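Local coordinates for protein leukocyte-associated immunoglobulin-like receptor 1 (PDB 4ESK) that acts as an inhibitory receptor, a collagen receptor of the leukocyte surface, whose extracellular immunoglobulin-like domain is the part described here, at residues L38-R43 / Y82-T87; T50-S55 / D63-G68. One frame throughout, in Å; residues are numbered along the deposited sequence.

In the fold
Read from the N terminus, the chain passes strands 17-21 and 26-31 and then reaches 38-43, which leads into strand 41-46. Strand 49-55 follows, then strand 62-67, and contact 2 closes the short connection between these two, with segments 50-55 and 63-68 facing each other across the two sheets. Only when the chain comes to 82-87, at the end of strand 76-84, does contact 1 close the larger loop, within which contact 2 is nested. Contact 1 thus pairs neighbours within the larger sheet, and contact 2 joins that sheet to the smaller one. The two meet directly: V42 pairs with K54 through backbone atoms, and Y82 OH bonds to D63 OD1.

Contact 1: residues L38-R43 / Y82-T87; sequences LYNMVR and YSKGIT
M41 and S83 form the hydrogen-bonded pair on which strands 41-46 and 76-84 come together antiparallel. S83 N gives its hydrogen to M41 O at 3.0 Å and 167°, and M41 N returns one to S83 O at 3.2 Å. N40 N adds a weak bond of 3.1 Å to the same S83 O, so N40 and M41 share one partner: a classic beta bulge, placed where the strand begins.

Apolar packing dominates the face bearing V42 and Y82. The two side chains run side by side in the same direction. With V42 CG1 at a chi1 of 55°, CG2 is left anti to the nitrogen and lies over one face of the Y82 ring, 3.8 Å from the centroid, in a CH-pi contact displaced toward the rim. Y39 crosses Y82 at about a right angle, its CG 3.9 Å from Y82 CB, while the edge of its ring meets the S83-K84 peptide. Nearer solvent, the aliphatic CD of K84 rests on the side chain of N40.

Polar groups meet through water on the other face. One molecule lies 2.7 Å from S83 OG and accepts from R43 NH1 at 3.3 Å, while S83 OG itself sits at the edge of the guanidinium.

The chemistry is therefore two-sided: an aromatic-aliphatic inner face, where Y82 OH reaches D63, and a polar outer face bridged by a water, while the bulged backbone pairing joins the strands.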
loop_
_atom_site.group_PDB
_atom_site.type_symbol
_atom_site.label_atom_id
_atom_site.label_comp_id
_atom_site.label_asym_id
_atom_site.label_seq_id
_atom_site.Cartn_x
_atom_site.Cartn_y
_atom_site.Cartn_z
ATOM N N LEU A 38 -3.373 -13.784 -11.529
ATOM C CA LEU A 38 -4.720 -14.309 -11.238
ATOM C C LEU A 38 -5.745 -13.215 -10.918
ATOM O O LEU A 38 -6.964 -13.437 -11.044
ATOM C CB LEU A 38 -4.692 -15.297 -10.082
ATOM C CG LEU A 38 -3.756 -16.502 -10.174
ATOM C CD1 LEU A 38 -4.016 -17.440 -9.014
ATOM C CD2 LEU A 38 -3.904 -17.205 -11.519
ATOM N N TYR A 39 -5.260 -12.050 -10.487
ATOM C CA TYR A 39 -6.125 -10.967 -9.995
ATOM C C TYR A 39 -6.042 -9.809 -10.976
ATOM O O TYR A 39 -4.952 -9.505 -11.471
ATOM C CB TYR A 39 -5.705 -10.562 -8.573
ATOM C CG TYR A 39 -5.754 -11.742 -7.624
ATOM C CD1 TYR A 39 -6.942 -12.148 -7.062
ATOM C CD2 TYR A 39 -4.621 -12.508 -7.366
ATOM C CE1 TYR A 39 -7.013 -13.247 -6.221
ATOM C CE2 TYR A 39 -4.680 -13.620 -6.539
ATOM C CZ TYR A 39 -5.884 -13.988 -5.964
ATOM O OH TYR A 39 -5.992 -15.091 -5.133
ATOM N N ASN A 40 -7.183 -9.199 -11.291
ATOM C CA ASN A 40 -7.222 -8.107 -12.264
ATOM C C ASN A 40 -7.466 -6.715 -11.660
ATOM O O ASN A 40 -7.412 -5.729 -12.379
ATOM C CB ASN A 40 -8.223 -8.404 -13.398
ATOM C CG ASN A 40 -9.655 -8.473 -12.931
ATOM O OD1 ASN A 40 -9.957 -8.354 -11.745
ATOM N ND2 ASN A 40 -10.573 -8.687 -13.895
ATOM N N MET A 41 -7.739 -6.662 -10.360
ATOM C CA MET A 41 -7.893 -5.409 -9.633
ATOM C C MET A 41 -6.994 -5.382 -8.406
ATOM O O MET A 41 -6.757 -6.394 -7.763
ATOM C CB MET A 41 -9.336 -5.212 -9.181
ATOM C CG MET A 41 -10.282 -4.936 -10.352
ATOM S SD MET A 41 -9.934 -3.364 -11.162
ATOM C CE MET A 41 -10.233 -2.230 -9.795
ATOM N N VAL A 42 -6.528 -4.187 -8.072
ATOM C CA VAL A 42 -5.793 -3.998 -6.833
ATOM C C VAL A 42 -6.320 -2.734 -6.164
ATOM O O VAL A 42 -6.520 -1.692 -6.813
ATOM C CB VAL A 42 -4.269 -3.935 -7.057
ATOM C CG1 VAL A 42 -3.880 -2.859 -8.060
ATOM C CG2 VAL A 42 -3.556 -3.731 -5.721
ATOM N N ARG A 43 -6.547 -2.835 -4.871
ATOM C CA ARG A 43 -7.025 -1.703 -4.109
ATOM C C ARG A 43 -6.196 -1.466 -2.856
ATOM O O ARG A 43 -5.658 -2.399 -2.223
ATOM C CB ARG A 43 -8.494 -1.830 -3.785
ATOM C CG ARG A 43 -8.897 -2.826 -2.727
ATOM C CD ARG A 43 -10.413 -2.748 -2.579
ATOM N NE ARG A 43 -10.969 -3.669 -1.594
ATOM C CZ ARG A 43 -11.361 -4.923 -1.836
ATOM N NH1 ARG A 43 -11.239 -5.481 -3.036
ATOM N NH2 ARG A 43 -11.884 -5.630 -0.855
ATOM N N TYR A 82 -5.815 -7.650 -3.455
ATOM C CA TYR A 82 -5.873 -8.051 -4.848
ATOM C C TYR A 82 -7.150 -8.851 -5.014
ATOM O O TYR A 82 -7.470 -9.671 -4.153
ATOM C CB TYR A 82 -4.658 -8.913 -5.214
ATOM C CG TYR A 82 -3.426 -8.101 -5.471
ATOM C CD1 TYR A 82 -2.586 -7.743 -4.425
ATOM C CD2 TYR A 82 -3.108 -7.656 -6.756
ATOM C CE1 TYR A 82 -1.461 -7.000 -4.649
ATOM C CE2 TYR A 82 -2.000 -6.876 -6.974
ATOM C CZ TYR A 82 -1.171 -6.561 -5.910
ATOM O OH TYR A 82 -0.070 -5.812 -6.146
ATOM N N SER A 83 -7.879 -8.612 -6.100
ATOM C CA SER A 83 -9.149 -9.312 -6.309
ATOM C C SER A 83 -9.433 -9.662 -7.764
ATOM O O SER A 83 -8.841 -9.117 -8.694
ATOM C CB SER A 83 -10.315 -8.501 -5.722
ATOM O OG SER A 83 -10.453 -7.274 -6.386
ATOM N N LYS A 84 -10.369 -10.596 -7.926
ATOM C CA LYS A 84 -10.926 -10.974 -9.219
ATOM C C LYS A 84 -12.424 -11.216 -8.962
ATOM O O LYS A 84 -12.793 -12.044 -8.121
ATOM C CB LYS A 84 -10.263 -12.260 -9.720
ATOM C CG LYS A 84 -10.815 -12.816 -11.029
ATOM C CD LYS A 84 -10.286 -12.050 -12.233
ATOM C CE LYS A 84 -10.834 -12.586 -13.557
ATOM N NZ LYS A 84 -10.793 -14.074 -13.643
ATOM N N GLY A 85 -13.266 -10.463 -9.656
ATOM C CA GLY A 85 -14.707 -10.526 -9.440
ATOM C C GLY A 85 -15.064 -10.170 -8.010
ATOM O O GLY A 85 -14.412 -9.321 -7.386
ATOM N N ILE A 86 -16.089 -10.844 -7.493
ATOM C CA ILE A 86 -16.609 -10.619 -6.143
ATOM C C ILE A 86 -16.180 -11.702 -5.144
ATOM O O ILE A 86 -16.357 -11.553 -3.933
ATOM C CB ILE A 86 -18.159 -10.565 -6.170
ATOM C CG1 ILE A 86 -18.750 -11.887 -6.708
ATOM C CG2 ILE A 86 -18.614 -9.375 -7.003
ATOM C CD1 ILE A 86 -20.250 -12.038 -6.510
ATOM N N THR A 87 -15.623 -12.790 -5.656
ATOM C CA THR A 87 -15.412 -14.000 -4.859
ATOM C C THR A 87 -13.996 -14.107 -4.308
ATOM O O THR A 87 -13.791 -14.553 -3.176
ATOM C CB THR A 87 -15.707 -15.250 -5.712
ATOM O OG1 THR A 87 -17.090 -15.237 -6.087
ATOM C CG2 THR A 87 -15.396 -16.534 -4.945
HETATM O O HOH W 1 -8.992 -5.219 -5.422
#

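Contact 2: residues T50-S55 / D63-G68; sequences TFMEKS and DEFEIG
F65 reaches across from strand 62-67 to strand 49-55, where K54 lies over a face of its ring and M52 meets it obliquely; these three residues account for most of the buried surface. M52 and F65 run antiparallel alongside one another, which brings M52 CB to 3.7 Å from F65 CD1. The extended chain of M52 carries SD beside the ring, 5.3 Å from the centroid, in a Met-aromatic contact, and ends with CE against I67 CG1. One atom further along the same branch, I67 CD1 meets F51 CE2 at 3.7 Å. F65 also packs on C30, which is in the C30-C80 disulfide.

K54 works in two ways. Its CE lies 4.3 Å from the F65 centroid, and the extended chain then delivers NZ to E64 O, a short hydrogen bond of 2.6 Å that lies in the carbonyl plane. With an alanine in place of the lysine, E64 O would probably lose this donor and the ring face the methylenes that cover it. Beside it, one water donates to both S55 O and D63 OD2; the other carboxylate oxygen, D63 OD1, is bonded to H36.

The axes of the two segments come within 8.8 Å, with side chains between them: two strands from opposite sheets meeting face to face in the immunoglobulin beta-sandwich.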
loop_
_atom_site.group_PDB
_atom_site.type_symbol
_atom_site.label_atom_id
_atom_site.label_comp_id
_atom_site.label_asym_id
_atom_site.label_seq_id
_atom_site.Cartn_x
_atom_site.Cartn_y
_atom_site.Cartn_z
ATOM N N THR A 50 -12.230 1.154 0.867
ATOM C CA THR A 50 -11.448 1.386 -0.327
ATOM C C THR A 50 -10.997 2.840 -0.401
ATOM O O THR A 50 -11.817 3.777 -0.329
ATOM C CB THR A 50 -12.232 1.023 -1.593
ATOM O OG1 THR A 50 -12.672 -0.337 -1.506
ATOM C CG2 THR A 50 -11.379 1.221 -2.821
ATOM N N PHE A 51 -9.691 3.033 -0.503
ATOM C CA PHE A 51 -9.086 4.359 -0.605
ATOM C C PHE A 51 -8.779 4.704 -2.059
ATOM O O PHE A 51 -9.131 5.777 -2.553
ATOM C CB PHE A 51 -7.833 4.426 0.286
ATOM C CG PHE A 51 -7.146 5.762 0.300
ATOM C CD1 PHE A 51 -7.709 6.841 0.971
ATOM C CD2 PHE A 51 -5.926 5.941 -0.335
ATOM C CE1 PHE A 51 -7.058 8.075 1.000
ATOM C CE2 PHE A 51 -5.280 7.168 -0.319
ATOM C CZ PHE A 51 -5.846 8.243 0.350
ATOM N N MET A 52 -8.096 3.809 -2.758
ATOM C CA MET A 52 -7.777 3.983 -4.170
ATOM C C MET A 52 -7.816 2.587 -4.789
ATOM O O MET A 52 -7.555 1.590 -4.092
ATOM C CB MET A 52 -6.374 4.585 -4.368
ATOM C CG MET A 52 -6.236 6.070 -4.075
ATOM S SD MET A 52 -4.496 6.544 -3.987
ATOM C CE MET A 52 -4.669 8.331 -3.851
ATOM N N GLU A 53 -8.170 2.516 -6.068
ATOM C CA GLU A 53 -8.118 1.248 -6.783
ATOM C C GLU A 53 -7.857 1.406 -8.258
ATOM O O GLU A 53 -8.035 2.478 -8.842
ATOM C CB GLU A 53 -9.363 0.414 -6.516
ATOM C CG GLU A 53 -10.642 0.974 -7.095
ATOM C CD GLU A 53 -11.887 0.207 -6.664
ATOM O OE1 GLU A 53 -11.785 -0.901 -6.093
ATOM O OE2 GLU A 53 -12.987 0.744 -6.909
ATOM N N LYS A 54 -7.392 0.328 -8.867
ATOM C CA LYS A 54 -7.110 0.312 -10.286
ATOM C C LYS A 54 -6.904 -1.106 -10.782
ATOM O O LYS A 54 -6.796 -2.020 -9.982
ATOM C CB LYS A 54 -5.883 1.174 -10.631
ATOM C CG LYS A 54 -4.576 0.782 -9.960
ATOM C CD LYS A 54 -3.397 1.514 -10.595
ATOM C CE LYS A 54 -2.175 1.531 -9.692
ATOM N NZ LYS A 54 -1.059 2.337 -10.246
ATOM N N SER A 55 -6.890 -1.260 -12.110
ATOM C CA SER A 55 -6.542 -2.517 -12.737
ATOM C C SER A 55 -5.083 -2.828 -12.451
ATOM O O SER A 55 -4.256 -1.924 -12.333
ATOM C CB SER A 55 -6.737 -2.451 -14.249
ATOM O OG SER A 55 -6.139 -3.580 -14.855
ATOM N N ASP A 63 2.297 -2.881 -7.992
ATOM C CA ASP A 63 1.274 -1.896 -8.367
ATOM C C ASP A 63 1.409 -0.728 -7.395
ATOM O O ASP A 63 1.271 -0.910 -6.184
ATOM C CB ASP A 63 -0.091 -2.538 -8.221
ATOM C CG ASP A 63 -0.279 -3.706 -9.151
ATOM O OD1 ASP A 63 -0.038 -4.853 -8.714
ATOM O OD2 ASP A 63 -0.623 -3.488 -10.333
ATOM N N GLU A 64 1.703 0.456 -7.921
ATOM C CA GLU A 64 2.044 1.588 -7.080
ATOM C C GLU A 64 0.933 2.609 -7.017
ATOM O O GLU A 64 0.247 2.847 -8.014
ATOM C CB GLU A 64 3.260 2.300 -7.623
ATOM C CG GLU A 64 4.526 1.497 -7.576
ATOM C CD GLU A 64 5.747 2.352 -7.818
ATOM O OE1 GLU A 64 5.638 3.598 -7.766
ATOM O OE2 GLU A 64 6.809 1.767 -8.081
ATOM N N PHE A 65 0.794 3.228 -5.854
ATOM C CA PHE A 65 -0.149 4.318 -5.639
ATOM C C PHE A 65 0.650 5.491 -5.077
ATOM O O PHE A 65 1.234 5.366 -4.010
ATOM C CB PHE A 65 -1.210 3.900 -4.630
ATOM C CG PHE A 65 -2.100 2.773 -5.086
ATOM C CD1 PHE A 65 -3.302 3.043 -5.683
ATOM C CD2 PHE A 65 -1.750 1.448 -4.874
ATOM C CE1 PHE A 65 -4.137 2.019 -6.106
ATOM C CE2 PHE A 65 -2.575 0.413 -5.298
ATOM C CZ PHE A 65 -3.780 0.701 -5.899
ATOM N N GLU A 66 0.713 6.606 -5.800
ATOM C CA GLU A 66 1.386 7.790 -5.287
ATOM C C GLU A 66 0.365 8.657 -4.575
ATOM O O GLU A 66 -0.690 8.967 -5.136
ATOM C CB GLU A 66 2.069 8.599 -6.383
ATOM C CG GLU A 66 3.056 9.608 -5.804
ATOM C CD GLU A 66 3.560 10.611 -6.814
ATOM O OE1 GLU A 66 3.162 10.528 -7.993
ATOM O OE2 GLU A 66 4.368 11.481 -6.431
ATOM N N ILE A 67 0.690 9.019 -3.336
ATOM C CA ILE A 67 -0.153 9.809 -2.470
ATOM C C ILE A 67 0.635 11.026 -1.983
ATOM O O ILE A 67 1.472 10.919 -1.106
ATOM C CB ILE A 67 -0.630 9.023 -1.238
ATOM C CG1 ILE A 67 -1.265 7.691 -1.643
ATOM C CG2 ILE A 67 -1.624 9.835 -0.430
ATOM C CD1 ILE A 67 -1.596 6.839 -0.435
ATOM N N GLY A 68 0.370 12.193 -2.566
ATOM C CA GLY A 68 1.120 13.384 -2.177
ATOM C C GLY A 68 0.606 14.625 -2.880
ATOM O O GLY A 68 0.101 14.527 -3.997
HETATM O O HOH W 2 -1.696 -1.293 -11.215
#